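Local coordinates for malate dehydrogenase (Picrophilus torridus, PDB 4BGV), which probably catalyses the reversible, NAD-dependent oxidation of malate to oxaloacetate, a step of the tricarboxylic acid cycle, at residues S6-G11 against V81-A86; G14-Q19 against A230-G235; T159-E164 against D208-R213; D248-I253 against P277-K282. All blocks are in the same frame, centred on the assembly; numbering follows the deposited sequence. Where two conformers were deposited one is given.

Interaction 1. Residues S6-G11 against V81-A86; sequences SVIGAG and VTAGLA
Ile8 and Val81 form a parallel beta bridge where two neighbouring strands of the Rossmann fold end, and just beyond it Thr82 grips the start of the glycine-rich turn that leads into helix 12-23. The carbonyl of Ile8 takes two bonds from one residue. Thr82 N donates to Ile8 O over 2.8 Å, almost in line with the C=O bond. The hydroxyl donates as well, Thr82 OG1 lying 2.7 Å from Ile8 O and 26° out of the carbonyl plane. With chi1 at 75°, OG1 sits between the backbone N and carbonyl carbon of its own residue, which turns it back to this oxygen and over Gly9. A side chain on Gly9 would run into that hydroxyl, and the glycine begins the Gly9-Gly11-Gly14 pattern, consistent with NAD binding as in relatives. A water donates to Thr82 OG1 at 2.8 Å and weakly accepts from Gly11 N. Replacing Thr82 by a valine would probably leave Ile8 O with one donor fewer and this water without its acceptor. On the side of Ile8 and Val81 the packing is apolar: Val107 of helix 93-114 covers both bridge residues, and Ile8 CG2 meets Ala83 CB at 4.0 Å.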
loop_
_atom_site.group_PDB
_atom_site.type_symbol
_atom_site.label_atom_id
_atom_site.label_comp_id
_atom_site.label_asym_id
_atom_site.label_seq_id
_atom_site.Cartn_x
_atom_site.Cartn_y
_atom_site.Cartn_z
ATOM N N SER A 6 -20.162 -5.150 -8.628
ATOM C CA SER A 6 -20.855 -4.345 -9.615
ATOM C C SER A 6 -21.163 -2.999 -8.985
ATOM O O SER A 6 -21.592 -2.944 -7.836
ATOM C CB SER A 6 -22.159 -5.016 -10.063
ATOM O OG SER A 6 -21.893 -6.166 -10.856
ATOM N N VAL A 7 -20.935 -1.930 -9.745
ATOM C CA VAL A 7 -21.281 -0.572 -9.331
ATOM C C VAL A 7 -22.331 0.001 -10.282
ATOM O O VAL A 7 -22.072 0.192 -11.476
ATOM C CB VAL A 7 -20.025 0.327 -9.316
ATOM C CG1 VAL A 7 -20.368 1.759 -8.961
ATOM C CG2 VAL A 7 -18.975 -0.242 -8.345
ATOM N N ILE A 8 -23.524 0.252 -9.752
ATOM C CA ILE A 8 -24.610 0.806 -10.547
ATOM C C ILE A 8 -24.551 2.329 -10.423
ATOM O O ILE A 8 -24.700 2.881 -9.327
ATOM C CB ILE A 8 -25.971 0.244 -10.089
ATOM C CG1 ILE A 8 -25.989 -1.284 -10.200
ATOM C CG2 ILE A 8 -27.117 0.852 -10.908
ATOM C CD1 ILE A 8 -27.325 -1.910 -9.764
ATOM N N GLY A 9 -24.291 2.997 -11.543
ATOM C CA GLY A 9 -24.087 4.439 -11.570
ATOM C C GLY A 9 -22.626 4.730 -11.871
ATOM O O GLY A 9 -21.735 4.287 -11.140
ATOM N N ALA A 10 -22.375 5.452 -12.958
ATOM C CA ALA A 10 -21.009 5.772 -13.365
ATOM C C ALA A 10 -20.712 7.270 -13.315
ATOM O O ALA A 10 -19.792 7.746 -13.971
ATOM C CB ALA A 10 -20.719 5.203 -14.757
ATOM N N GLY A 11 -21.484 8.007 -12.519
ATOM C CA GLY A 11 -21.205 9.411 -12.270
ATOM C C GLY A 11 -20.034 9.537 -11.307
ATOM O O GLY A 11 -19.311 8.570 -11.076
ATOM N N VAL A 81 -25.096 0.459 -5.102
ATOM C CA VAL A 81 -26.119 1.239 -5.790
ATOM C C VAL A 81 -25.887 2.743 -5.616
ATOM O O VAL A 81 -26.089 3.288 -4.527
ATOM C CB VAL A 81 -27.535 0.847 -5.300
ATOM C CG1 VAL A 81 -28.624 1.645 -6.043
ATOM C CG2 VAL A 81 -27.759 -0.654 -5.486
ATOM N N THR A 82 -25.466 3.417 -6.687
ATOM C CA THR A 82 -25.237 4.860 -6.634
ATOM C C THR A 82 -26.095 5.574 -7.664
ATOM O O THR A 82 -25.855 6.730 -7.975
ATOM C CB THR A 82 -23.771 5.244 -6.929
ATOM O OG1 THR A 82 -23.511 5.126 -8.335
ATOM C CG2 THR A 82 -22.814 4.349 -6.178
ATOM N N ALA A 83 -27.088 4.876 -8.191
ATOM C CA ALA A 83 -27.977 5.448 -9.184
ATOM C C ALA A 83 -28.947 6.371 -8.455
ATOM O O ALA A 83 -29.204 6.196 -7.273
ATOM C CB ALA A 83 -28.725 4.343 -9.914
ATOM N N GLY A 84 -29.478 7.361 -9.146
ATOM C CA GLY A 84 -30.385 8.277 -8.489
ATOM C C GLY A 84 -30.036 9.713 -8.794
ATOM O O GLY A 84 -28.963 10.002 -9.322
ATOM N N LEU A 85 -30.941 10.615 -8.436
ATOM C CA LEU A 85 -30.858 11.993 -8.886
ATOM C C LEU A 85 -30.664 12.965 -7.728
ATOM O O LEU A 85 -30.737 12.583 -6.556
ATOM C CB LEU A 85 -32.131 12.339 -9.666
ATOM C CG LEU A 85 -32.104 13.496 -10.665
ATOM C CD1 LEU A 85 -30.803 13.479 -11.451
ATOM C CD2 LEU A 85 -33.301 13.419 -11.606
ATOM N N ALA A 86 -30.417 14.230 -8.067
ATOM C CA ALA A 86 -30.414 15.335 -7.108
ATOM C C ALA A 86 -30.883 16.604 -7.818
ATOM O O ALA A 86 -30.077 17.337 -8.399
ATOM C CB ALA A 86 -29.030 15.530 -6.516
HETATM O O HOH W 1 -22.622 7.502 -9.622
#

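Interaction 2. Residues G14-Q19 against A230-G235; sequences GATVAQ and AFYAPG
Thr16, on the first helix of the Rossmann fold, faces the start of helix 232-246 in the C-terminal domain, and its side chain carries most of this interdomain contact. Its CB lies 3.9 Å from Phe231 O, and from there the two branches part. The methyl is anti to the backbone N of Thr16, with OG1 at a chi1 of -61°, and this carries CG2 into the helix start: Thr16 CG2 comes within 3.4 Å of Phe231 O and also packs on Gly235 CA at 3.9 Å. Gly235 makes this closeness possible, since a CB there would collide with the methyl. Beside it Val17 CG2 reaches the same Gly235 CA at 4.1 Å, so the glycine receives a branch from each of two successive residues. Thr16 CG2 also approaches the Tyr232 ring obliquely. Phe231 is the N-cap residue of its helix, whose first turn is closed by Gly235 N bonding to Phe231 O; Asp45 of the second subunit accepts from the backbone N atoms of Phe231, Tyr232 and Ala233. The hydroxyl of Thr16 bonds to Ala12 O in its own helix and also meets the edge of the phenyl ring, Thr16 OG1 lying 3.3 Å from Phe231 CD2.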
loop_
_atom_site.group_PDB
_atom_site.type_symbol
_atom_site.label_atom_id
_atom_site.label_comp_id
_atom_site.label_asym_id
_atom_site.label_seq_id
_atom_site.Cartn_x
_atom_site.Cartn_y
_atom_site.Cartn_z
ATOM N N GLY A 14 -20.037 6.845 -8.286
ATOM C CA GLY A 14 -19.860 5.461 -8.706
ATOM C C GLY A 14 -18.486 5.212 -9.302
ATOM O O GLY A 14 -17.820 4.206 -8.991
ATOM N N ALA A 15 -18.021 6.140 -10.130
ATOM C CA ALA A 15 -16.710 5.933 -10.747
ATOM C C ALA A 15 -15.570 6.063 -9.723
ATOM O O ALA A 15 -14.572 5.352 -9.810
ATOM C CB ALA A 15 -16.505 6.859 -11.935
ATOM N N THR A 16 -15.738 6.936 -8.734
ATOM C CA THR A 16 -14.738 7.059 -7.673
ATOM C C THR A 16 -14.681 5.756 -6.888
ATOM O O THR A 16 -13.603 5.274 -6.547
ATOM C CB THR A 16 -15.069 8.235 -6.735
ATOM O OG1 THR A 16 -15.057 9.438 -7.506
ATOM C CG2 THR A 16 -14.031 8.381 -5.606
ATOM N N VAL A 17 -15.852 5.186 -6.606
ATOM C CA VAL A 17 -15.902 3.899 -5.933
ATOM C C VAL A 17 -15.115 2.878 -6.751
ATOM O O VAL A 17 -14.299 2.143 -6.202
ATOM C CB VAL A 17 -17.346 3.410 -5.733
ATOM C CG1 VAL A 17 -17.359 1.951 -5.265
ATOM C CG2 VAL A 17 -18.065 4.291 -4.710
ATOM N N ALA A 18 -15.368 2.838 -8.055
ATOM C CA ALA A 18 -14.695 1.872 -8.927
ATOM C C ALA A 18 -13.176 2.069 -8.905
ATOM O O ALA A 18 -12.407 1.104 -8.771
ATOM C CB ALA A 18 -15.240 1.961 -10.358
ATOM N N GLN A 19 -12.734 3.322 -9.014
ATOM C CA GLN A 19 -11.292 3.591 -9.010
ATOM C C GLN A 19 -10.691 3.240 -7.648
ATOM O O GLN A 19 -9.562 2.748 -7.562
ATOM C CB GLN A 19 -11.000 5.047 -9.369
ATOM C CG GLN A 19 -9.506 5.431 -9.295
ATOM C CD GLN A 19 -8.649 4.732 -10.366
ATOM O OE1 GLN A 19 -8.401 5.290 -11.443
ATOM N NE2 GLN A 19 -8.176 3.527 -10.060
ATOM N N ALA A 230 -20.240 15.971 -3.062
ATOM C CA ALA A 230 -18.994 15.288 -2.688
ATOM C C ALA A 230 -18.879 13.919 -3.356
ATOM O O ALA A 230 -19.892 13.238 -3.568
ATOM C CB ALA A 230 -18.919 15.132 -1.167
ATOM N N PHE A 231 -17.650 13.510 -3.671
ATOM C CA PHE A 231 -17.425 12.181 -4.219
ATOM C C PHE A 231 -16.146 11.482 -3.740
ATOM O O PHE A 231 -16.128 10.266 -3.630
ATOM C CB PHE A 231 -17.528 12.153 -5.758
ATOM C CG PHE A 231 -16.611 13.107 -6.456
ATOM C CD1 PHE A 231 -16.955 14.455 -6.585
ATOM C CD2 PHE A 231 -15.418 12.656 -7.023
ATOM C CE1 PHE A 231 -16.113 15.341 -7.262
ATOM C CE2 PHE A 231 -14.572 13.536 -7.699
ATOM C CZ PHE A 231 -14.913 14.879 -7.817
ATOM N N TYR A 232 -15.092 12.235 -3.450
ATOM C CA TYR A 232 -13.859 11.600 -2.980
ATOM C C TYR A 232 -14.010 10.941 -1.613
ATOM O O TYR A 232 -13.700 9.753 -1.452
ATOM C CB TYR A 232 -12.685 12.588 -2.953
ATOM C CG TYR A 232 -12.182 12.945 -4.333
ATOM C CD1 TYR A 232 -11.624 11.959 -5.163
ATOM C CD2 TYR A 232 -12.267 14.252 -4.814
ATOM C CE1 TYR A 232 -11.154 12.270 -6.428
ATOM C CE2 TYR A 232 -11.790 14.579 -6.094
ATOM C CZ TYR A 232 -11.243 13.584 -6.888
ATOM O OH TYR A 232 -10.790 13.877 -8.156
ATOM N N ALA A 233 -14.447 11.708 -0.622
ATOM C CA ALA A 233 -14.639 11.132 0.713
ATOM C C ALA A 233 -15.754 10.066 0.736
ATOM O O ALA A 233 -15.562 8.989 1.313
ATOM C CB ALA A 233 -14.863 12.219 1.771
ATOM N N PRO A 234 -16.908 10.342 0.082
ATOM C CA PRO A 234 -17.885 9.256 -0.059
ATOM C C PRO A 234 -17.283 8.015 -0.726
ATOM O O PRO A 234 -17.525 6.915 -0.252
ATOM C CB PRO A 234 -18.950 9.874 -0.967
ATOM C CG PRO A 234 -18.905 11.349 -0.622
ATOM C CD PRO A 234 -17.438 11.621 -0.440
ATOM N N GLY A 235 -16.480 8.185 -1.769
ATOM C CA GLY A 235 -15.914 7.032 -2.461
ATOM C C GLY A 235 -15.141 6.068 -1.563
ATOM O O GLY A 235 -15.353 4.853 -1.602
#

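Interaction 3. Residues T159-E164 against D208-R213; sequences TFLAQE and DEIVKR
Phe160, Ile210 and Arg213 bury the most surface where helices 150-165 and 204-215 of the C-terminal domain pack, their short segments running at 146° with axes 10.1 Å apart. Arg213 CD stands over the Phe160 ring, 3.6 Å from its centroid, in a CH-pi contact, and the guanidinium continues past it as a flat cation-pi stack with planes only 11° apart. Arg213 NE and CZ each lie 3.3 Å from Phe160 CE1. The arginine gets there stretched out: CG is anti to the backbone N, chi1 -171°, and the chain stays extended to NE, laying its methylenes as well as its charge on the ring. Arg213 NH2 forms a salt bridge to Glu220, which holds the far end of the stack. Ile210 packs between the helices, its CG2 against Phe160 CB at 3.6 Å and its CD1 4.0 Å from both Leu161 CD2 and Glu164 CB. With an alanine in place of Phe160, the guanidinium would probably lose its flat support and be freer to turn about the Glu220 bridge. Leu161 continues the apolar layer onto strand 172-178, Val211 packs on strand 184-193, and Leu44 and Glu48 of the second subunit pack on Arg213 and Phe160, respectively.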
loop_
_atom_site.group_PDB
_atom_site.type_symbol
_atom_site.label_atom_id
_atom_site.label_comp_id
_atom_site.label_asym_id
_atom_site.label_seq_id
_atom_site.Cartn_x
_atom_site.Cartn_y
_atom_site.Cartn_z
ATOM N N THR A 159 -11.882 14.131 10.520
ATOM C CA THR A 159 -11.025 15.114 9.850
ATOM C C THR A 159 -11.020 16.429 10.639
ATOM O O THR A 159 -9.956 16.990 10.916
ATOM C CB THR A 159 -11.508 15.385 8.414
ATOM O OG1 THR A 159 -11.480 14.161 7.664
ATOM C CG2 THR A 159 -10.630 16.434 7.732
ATOM N N PHE A 160 -12.211 16.895 11.023
ATOM C CA PHE A 160 -12.363 18.172 11.717
ATOM C C PHE A 160 -11.697 18.143 13.099
ATOM O O PHE A 160 -11.016 19.107 13.508
ATOM C CB PHE A 160 -13.847 18.548 11.853
ATOM C CG PHE A 160 -14.612 18.564 10.541
ATOM C CD1 PHE A 160 -13.986 18.899 9.344
ATOM C CD2 PHE A 160 -15.970 18.255 10.517
ATOM C CE1 PHE A 160 -14.703 18.917 8.137
ATOM C CE2 PHE A 160 -16.694 18.265 9.318
ATOM C CZ PHE A 160 -16.057 18.598 8.125
ATOM N N LEU A 161 -11.907 17.049 13.825
ATOM C CA LEU A 161 -11.290 16.878 15.140
ATOM C C LEU A 161 -9.763 16.840 15.038
ATOM O O LEU A 161 -9.054 17.478 15.829
ATOM C CB LEU A 161 -11.786 15.586 15.790
ATOM C CG LEU A 161 -13.224 15.552 16.304
ATOM C CD1 LEU A 161 -13.604 14.129 16.704
ATOM C CD2 LEU A 161 -13.364 16.489 17.501
ATOM N N ALA A 162 -9.258 16.080 14.071
ATOM C CA ALA A 162 -7.818 15.914 13.928
ATOM C C ALA A 162 -7.155 17.240 13.585
ATOM O O ALA A 162 -6.095 17.569 14.108
ATOM C CB ALA A 162 -7.511 14.862 12.859
ATOM N N GLN A 163 -7.791 18.030 12.730
ATOM C CA GLN A 163 -7.203 19.315 12.404
ATOM C C GLN A 163 -7.287 20.281 13.580
ATOM O O GLN A 163 -6.378 21.072 13.790
ATOM C CB GLN A 163 -7.793 19.892 11.113
ATOM C CG GLN A 163 -7.453 18.995 9.897
ATOM C CD GLN A 163 -7.137 19.767 8.613
ATOM O OE1 GLN A 163 -6.035 19.649 8.045
ATOM N NE2 GLN A 163 -8.110 20.533 8.133
ATOM N N GLU A 164 -8.360 20.193 14.361
ATOM C CA GLU A 164 -8.510 21.091 15.499
ATOM C C GLU A 164 -7.477 20.788 16.589
ATOM O O GLU A 164 -6.965 21.700 17.231
ATOM C CB GLU A 164 -9.917 21.005 16.076
ATOM C CG GLU A 164 -10.223 22.084 17.100
ATOM C CD GLU A 164 -10.391 23.445 16.458
ATOM O OE1 GLU A 164 -10.838 23.512 15.293
ATOM O OE2 GLU A 164 -10.058 24.445 17.112
ATOM N N ASP A 208 -19.267 21.431 19.801
ATOM C CA ASP A 208 -20.558 21.701 19.177
ATOM C C ASP A 208 -20.388 22.248 17.757
ATOM O O ASP A 208 -21.164 21.910 16.861
ATOM C CB ASP A 208 -21.399 22.652 20.033
ATOM C CG ASP A 208 -21.873 22.001 21.319
ATOM O OD1 ASP A 208 -21.773 20.760 21.425
ATOM O OD2 ASP A 208 -22.356 22.720 22.214
ATOM N N GLU A 209 -19.383 23.096 17.553
ATOM C CA GLU A 209 -19.098 23.647 16.228
ATOM C C GLU A 209 -18.755 22.543 15.240
ATOM O O GLU A 209 -19.202 22.547 14.090
ATOM C CB GLU A 209 -17.931 24.637 16.297
ATOM C CG GLU A 209 -18.220 25.909 17.071
ATOM C CD GLU A 209 -17.009 26.831 17.150
ATOM O OE1 GLU A 209 -15.935 26.454 16.638
ATOM O OE2 GLU A 209 -17.126 27.936 17.719
ATOM N N ILE A 210 -17.949 21.599 15.701
ATOM C CA ILE A 210 -17.489 20.505 14.862
ATOM C C ILE A 210 -18.631 19.521 14.565
ATOM O O ILE A 210 -18.746 19.008 13.449
ATOM C CB ILE A 210 -16.273 19.821 15.499
ATOM C CG1 ILE A 210 -15.067 20.770 15.426
ATOM C CG2 ILE A 210 -15.968 18.478 14.811
ATOM C CD1 ILE A 210 -13.799 20.242 16.092
ATOM N N VAL A 211 -19.487 19.294 15.560
ATOM C CA VAL A 211 -20.673 18.479 15.367
ATOM C C VAL A 211 -21.594 19.077 14.296
ATOM O O VAL A 211 -22.068 18.376 13.404
ATOM C CB VAL A 211 -21.405 18.269 16.693
ATOM C CG1 VAL A 211 -22.798 17.706 16.463
ATOM C CG2 VAL A 211 -20.562 17.340 17.596
ATOM N N LYS A 212 -21.830 20.384 14.370
ATOM C CA LYS A 212 -22.681 21.040 13.391
ATOM C C LYS A 212 -22.078 20.992 11.978
ATOM O O LYS A 212 -22.788 20.725 11.004
ATOM C CB LYS A 212 -22.988 22.478 13.826
ATOM C CG LYS A 212 -24.022 23.183 12.968
ATOM C CD LYS A 212 -24.406 24.537 13.552
ATOM C CE LYS A 212 -25.439 24.395 14.657
ATOM N NZ LYS A 212 -26.082 25.707 14.964
ATOM N N ARG A 213 -20.771 21.241 11.858
ATOM C CA ARG A 213 -20.113 21.126 10.548
ATOM C C ARG A 213 -20.264 19.734 9.986
ATOM O O ARG A 213 -20.425 19.570 8.779
ATOM C CB ARG A 213 -18.628 21.486 10.620
ATOM C CG ARG A 213 -17.937 21.602 9.259
ATOM C CD ARG A 213 -16.474 21.986 9.425
ATOM N NE ARG A 213 -15.789 22.067 8.136
ATOM C CZ ARG A 213 -14.479 22.243 7.998
ATOM N NH1 ARG A 213 -13.692 22.345 9.079
ATOM N NH2 ARG A 213 -13.952 22.298 6.778
#

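Interaction 4. Residues D248-I253 against P277-K282; sequences DRKRVI and PIKIGK
Asp248 OD1 is gripped by two donors where helix 232-246 gives way to the antiparallel strand pair 251-259 and 272-281. Lys282 N reaches Asp248 OD1 at 2.8 Å from above the carboxylate plane, while Lys250 NZ forms a salt bridge to the same Asp248 OD1 at 2.7 Å on its syn side. The carboxylate arrives there because CG is anti to the backbone N, chi1 -166°, and the residue, with its positive phi, ends the helix as the C-prime position of a Schellman motif. Gly281 leaves room for this: a CB would strike Asp248 OD1 and press on the lysine amine. In one of its two conformers the Lys282 chain lies along the acid. Further along, the strands pair in antiparallel register. Ile280 N donates to Arg251 O at 2.8 Å, and Ile253 and Ile278 exchange backbone bonds. The non-hydrogen-bonded pair Val252-Lys279 lies between, on the face where Lys279 CG leans on Lys250 CB at 3.7 Å; the isoleucines take the other face, Ile280 CD1 lying 4.4 Å from Ile253 CB. Basic side chains of 248-253 reach other chains: Arg251 pairs with Asp171 of the third subunit, Arg249 with Asp56 of the fourth. Lys250 NZ also bridges to Glu286 on the next strand, so its amine pairs with two acids, an arrangement that would probably stabilise its positive charge and keep Asp248 ionised.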
loop_
_atom_site.group_PDB
_atom_site.type_symbol
_atom_site.label_atom_id
_atom_site.label_comp_id
_atom_site.label_asym_id
_atom_site.label_seq_id
_atom_site.Cartn_x
_atom_site.Cartn_y
_atom_site.Cartn_z
ATOM N N ASP A 248 -14.278 -10.081 4.147
ATOM C CA ASP A 248 -14.761 -10.572 5.449
ATOM C C ASP A 248 -13.954 -9.974 6.625
ATOM O O ASP A 248 -13.514 -10.691 7.527
ATOM C CB ASP A 248 -14.699 -12.099 5.447
ATOM C CG ASP A 248 -15.474 -12.730 6.589
ATOM O OD1 ASP A 248 -16.509 -12.171 7.013
ATOM O OD2 ASP A 248 -15.046 -13.812 7.047
ATOM N N ARG A 249 -13.765 -8.655 6.598
ATOM C CA ARG A 249 -12.880 -7.981 7.546
ATOM C C ARG A 249 -13.467 -7.857 8.963
ATOM O O ARG A 249 -12.726 -7.669 9.941
ATOM C CB ARG A 249 -12.503 -6.581 7.035
ATOM C CG ARG A 249 -11.584 -6.555 5.803
ATOM C CD ARG A 249 -10.989 -5.163 5.580
ATOM N NE ARG A 249 -10.147 -4.732 6.695
ATOM C CZ ARG A 249 -9.575 -3.529 6.789
ATOM N NH1 ARG A 249 -9.752 -2.624 5.826
ATOM N NH2 ARG A 249 -8.825 -3.222 7.849
ATOM N N LYS A 250 -14.787 -7.945 9.061
ATOM C CA LYS A 250 -15.506 -7.676 10.313
ATOM C C LYS A 250 -15.246 -6.259 10.845
ATOM O O LYS A 250 -15.067 -6.062 12.060
ATOM C CB LYS A 250 -15.188 -8.707 11.415
ATOM C CG LYS A 250 -15.030 -10.165 10.959
ATOM C CD LYS A 250 -16.326 -10.795 10.470
ATOM C CE LYS A 250 -16.153 -12.318 10.327
ATOM N NZ LYS A 250 -17.219 -12.965 9.485
ATOM N N ARG A 251 -15.209 -5.278 9.951
ATOM C CA ARG A 251 -15.176 -3.880 10.377
ATOM C C ARG A 251 -16.420 -3.605 11.211
ATOM O O ARG A 251 -17.488 -4.187 10.963
ATOM C CB ARG A 251 -15.203 -2.928 9.168
ATOM C CG ARG A 251 -13.999 -3.023 8.215
ATOM C CD ARG A 251 -12.674 -2.644 8.890
ATOM N NE ARG A 251 -12.769 -1.423 9.683
ATOM C CZ ARG A 251 -12.564 -0.197 9.210
ATOM N NH1 ARG A 251 -12.270 -0.012 7.925
ATOM N NH2 ARG A 251 -12.679 0.850 10.026
ATOM N N VAL A 252 -16.289 -2.686 12.159
ATOM C CA VAL A 252 -17.424 -2.217 12.942
ATOM C C VAL A 252 -17.608 -0.739 12.642
ATOM O O VAL A 252 -16.843 0.114 13.109
ATOM C CB VAL A 252 -17.228 -2.451 14.457
ATOM C CG1 VAL A 252 -18.407 -1.865 15.248
ATOM C CG2 VAL A 252 -17.087 -3.945 14.737
ATOM N N ILE A 253 -18.621 -0.462 11.836
ATOM C CA ILE A 253 -18.901 0.875 11.309
ATOM C C ILE A 253 -20.419 1.094 11.344
ATOM O O ILE A 253 -21.192 0.171 11.042
ATOM C CB ILE A 253 -18.422 0.994 9.838
ATOM C CG1 ILE A 253 -16.916 0.721 9.721
ATOM C CG2 ILE A 253 -18.750 2.377 9.240
ATOM C CD1 ILE A 253 -16.461 0.559 8.255
ATOM N N PRO A 277 -24.468 0.839 14.776
ATOM C CA PRO A 277 -23.160 0.183 14.623
ATOM C C PRO A 277 -23.303 -1.281 14.244
ATOM O O PRO A 277 -24.014 -2.033 14.927
ATOM C CB PRO A 277 -22.532 0.277 16.026
ATOM C CG PRO A 277 -23.423 1.122 16.838
ATOM C CD PRO A 277 -24.769 1.162 16.182
ATOM N N ILE A 278 -22.644 -1.692 13.162
ATOM C CA ILE A 278 -22.742 -3.080 12.728
ATOM C C ILE A 278 -21.362 -3.700 12.478
ATOM O O ILE A 278 -20.409 -2.989 12.159
ATOM C CB ILE A 278 -23.604 -3.230 11.449
ATOM C CG1 ILE A 278 -23.022 -2.412 10.288
ATOM C CG2 ILE A 278 -25.077 -2.873 11.731
ATOM C CD1 ILE A 278 -23.628 -2.781 8.939
ATOM N N LYS A 279 -21.264 -5.020 12.652
ATOM C CA LYS A 279 -20.094 -5.773 12.198
ATOM C C LYS A 279 -20.368 -6.217 10.758
ATOM O O LYS A 279 -21.373 -6.869 10.492
ATOM C CB LYS A 279 -19.849 -7.010 13.082
ATOM C CG LYS A 279 -18.571 -7.773 12.697
ATOM C CD LYS A 279 -18.484 -9.174 13.328
ATOM C CE LYS A 279 -18.611 -9.121 14.833
ATOM N NZ LYS A 279 -18.257 -10.435 15.479
ATOM N N ILE A 280 -19.485 -5.845 9.833
ATOM C CA ILE A 280 -19.683 -6.109 8.409
ATOM C C ILE A 280 -18.801 -7.263 7.956
ATOM O O ILE A 280 -17.577 -7.178 8.029
ATOM C CB ILE A 280 -19.327 -4.878 7.566
ATOM C CG1 ILE A 280 -20.098 -3.652 8.054
ATOM C CG2 ILE A 280 -19.622 -5.146 6.071
ATOM C CD1 ILE A 280 -19.680 -2.370 7.371
ATOM N N GLY A 281 -19.417 -8.342 7.497
ATOM C CA GLY A 281 -18.651 -9.502 7.071
ATOM C C GLY A 281 -19.150 -10.083 5.769
ATOM O O GLY A 281 -19.979 -9.463 5.085
ATOM N N LYS A 282 -18.679 -11.293 5.439
ATOM C CA LYS A 282 -19.035 -11.926 4.168
ATOM C C LYS A 282 -20.534 -12.186 4.027
ATOM O O LYS A 282 -21.031 -12.350 2.916
ATOM C CB LYS A 282 -18.248 -13.226 3.948
ATOM C CG LYS A 282 -18.334 -14.219 5.099
ATOM C CD LYS A 282 -17.533 -15.486 4.784
ATOM C CE LYS A 282 -17.309 -16.337 6.026
ATOM N NZ LYS A 282 -18.587 -16.715 6.693
#

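Interactions 1 and 2 touch, their centres 11 Å apart, because strand 4-8 is followed, after a short turn, by helix 12-23: Val7 and Thr82 of interaction 1 pack against the backbone of Gly14. Their segments alternate along the chain. Interaction 1 stays within the NAD-binding domain, whereas interaction 2 joins that domain to the C-terminal one. Interactions 3 and 4 both lie in the latter, with centres 26 Å apart and no touch. Interaction 3 is nested inside the loop that interaction 2 closes, and helix 232-246 then leads to interaction 4. Interactions 2 and 3 meet the second subunit, interaction 4 the third and fourth, so the set spans the cofactor domain, the domain junction and three subunit interfaces.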